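Local coordinates for protein putative amidohydrolase (Unidentified, PDB 3MKV) that probably cleaves dipeptides ending in proline as a zinc-dependent prolidase of the amidohydrolase superfamily, at residues R243-G248 / H269-V274. Numbering follows the deposited sequence. Where two conformers were deposited one is given.
With SO4 (sulfate ion), chain L.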
# COMPACT_ATOMS: atom_id res chain seq x y z
N ARG A 243 16.26 -3.27 -35.51
CA ARG A 243 16.77 -3.32 -34.13
C ARG A 243 16.25 -4.55 -33.41
O ARG A 243 16.98 -5.20 -32.64
CB ARG A 243 16.41 -2.04 -33.36
CG ARG A 243 14.95 -1.64 -33.48
CD ARG A 243 14.72 -0.20 -33.03
NE ARG A 243 15.28 0.06 -31.71
CZ ARG A 243 14.59 -0.03 -30.56
NH1 ARG A 243 13.31 -0.38 -30.56
NH2 ARG A 243 15.20 0.23 -29.42
N ALA A 244 14.99 -4.87 -33.67
CA ALA A 244 14.36 -6.06 -33.13
C ALA A 244 15.14 -7.31 -33.50
O ALA A 244 15.42 -8.16 -32.66
CB ALA A 244 12.92 -6.16 -33.64
N VAL A 245 15.50 -7.41 -34.77
CA VAL A 245 16.26 -8.56 -35.24
C VAL A 245 17.68 -8.64 -34.65
O VAL A 245 18.17 -9.73 -34.37
CB VAL A 245 16.29 -8.63 -36.77
CG1 VAL A 245 17.36 -9.58 -37.24
CG2 VAL A 245 14.93 -9.07 -37.28
N ARG A 246 18.33 -7.49 -34.48
CA ARG A 246 19.67 -7.45 -33.91
C ARG A 246 19.62 -7.79 -32.44
O ARG A 246 20.63 -8.16 -31.84
CB ARG A 246 20.29 -6.05 -34.07
CG ARG A 246 20.80 -5.74 -35.45
CD ARG A 246 21.49 -4.38 -35.48
NE ARG A 246 20.58 -3.29 -35.82
CZ ARG A 246 20.11 -2.39 -34.95
NH1 ARG A 246 19.28 -1.44 -35.37
NH2 ARG A 246 20.46 -2.45 -33.67
N CYS A 247 18.45 -7.65 -31.84
CA CYS A 247 18.27 -7.94 -30.43
C CYS A 247 17.89 -9.40 -30.20
O CYS A 247 17.89 -9.87 -29.06
CB CYS A 247 17.24 -7.01 -29.80
SG CYS A 247 17.81 -5.30 -29.65
N GLY A 248 17.59 -10.11 -31.27
CA GLY A 248 17.43 -11.56 -31.21
C GLY A 248 16.02 -12.08 -31.49
O GLY A 248 15.78 -13.28 -31.40
N HIS A 269 19.85 -13.15 -41.04
CA HIS A 269 19.77 -13.56 -39.65
C HIS A 269 18.99 -14.85 -39.47
O HIS A 269 19.03 -15.46 -38.41
CB HIS A 269 19.14 -12.47 -38.80
CG HIS A 269 20.11 -11.49 -38.23
ND1 HIS A 269 20.65 -10.46 -38.97
CD2 HIS A 269 20.65 -11.39 -36.99
CE1 HIS A 269 21.47 -9.76 -38.21
NE2 HIS A 269 21.49 -10.30 -37.00
N GLY A 270 18.26 -15.26 -40.50
CA GLY A 270 17.47 -16.48 -40.43
C GLY A 270 16.13 -16.23 -39.77
O GLY A 270 15.43 -17.17 -39.40
N ALA A 271 15.78 -14.96 -39.64
CA ALA A 271 14.50 -14.57 -39.05
C ALA A 271 13.35 -14.74 -40.04
O ALA A 271 13.57 -14.79 -41.25
CB ALA A 271 14.57 -13.12 -38.54
N TYR A 272 12.12 -14.81 -39.53
CA TYR A 272 10.94 -14.90 -40.38
C TYR A 272 10.08 -13.66 -40.28
O TYR A 272 10.03 -13.00 -39.24
CB TYR A 272 10.06 -16.08 -39.98
CG TYR A 272 10.76 -17.41 -39.86
CD1 TYR A 272 10.58 -18.40 -40.81
CD2 TYR A 272 11.55 -17.69 -38.75
CE1 TYR A 272 11.20 -19.63 -40.68
CE2 TYR A 272 12.17 -18.92 -38.62
CZ TYR A 272 12.00 -19.88 -39.59
OH TYR A 272 12.61 -21.11 -39.47
N VAL A 273 9.39 -13.35 -41.38
CA VAL A 273 8.36 -12.31 -41.34
C VAL A 273 6.97 -12.89 -41.58
O VAL A 273 6.80 -13.85 -42.33
CB VAL A 273 8.63 -11.16 -42.35
CG1 VAL A 273 7.57 -10.08 -42.19
CG2 VAL A 273 10.01 -10.56 -42.12
N VAL A 274 5.98 -12.30 -40.92
CA VAL A 274 4.60 -12.73 -41.06
C VAL A 274 3.73 -11.53 -41.43
O VAL A 274 3.29 -10.78 -40.55
CB VAL A 274 4.04 -13.36 -39.77
CG1 VAL A 274 2.64 -13.88 -40.02
CG2 VAL A 274 4.96 -14.47 -39.26
S SO4 L . 14.93 -21.69 -37.03
O1 SO4 L . 13.50 -21.94 -36.96
O2 SO4 L . 15.65 -22.95 -37.03
O3 SO4 L . 15.22 -20.96 -38.26
O4 SO4 L . 15.36 -20.91 -35.88
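In Val245, chi1 of 165° places CG1 anti to the backbone N, beside the carbonyl carbon, where it meets the ring of His269. In His269, chi2 of 79° sets the ring plane nearly at right angles to the plane of CA, CB and CG, with one face to the valine. CG1 therefore lies over that face, 3.7 Å from the centroid of the His269 ring and 21° off its normal. This is a CH-pi contact. The methyl sits nearer one rim than the middle, since its closest atom is CG of His269, at 3.5 Å from Val245 CG1. The second methyl of Val245 has a different partner. CG2 packs against the Ala271 methyl, with 4.3 Å between Val245 CG2 and Ala271 CB. The two methyls thus reach the residues that flank Gly270 in sequence.

The contact joins the end of helix 238-246 to the turn between helix 260-269 and strand 272-274. All lie in the TIM-barrel domain expected of the amidohydrolase family, where strand 272-274 pairs in parallel with strand 251-254. Both helices finish in a Schellman motif, with Gly248 and Gly270 at positive phi. Ile252 of strand 251-254 also touches Val245, and Val266 of helix 260-269 touches Ala271.

On strand 272-274, Tyr272 OH lies 2.8 Å from O1 and 2.9 Å from O3 of a sulfate, probably from the crystallisation liquor, and weakly bonds Glu361 OE2. Arg250 NH2 is hydrogen-bonded to the same ion.

Between the segments the chemistry is apolar and dispersive, and the buried surface is small, 151 Å². The imidazole presents its pi face to Val245 CG1, while its ND1 is hydrogen-bonded to Leu265 O in its own helix. That bond probably limits rotation of the ring and keeps the face turned to the methyl.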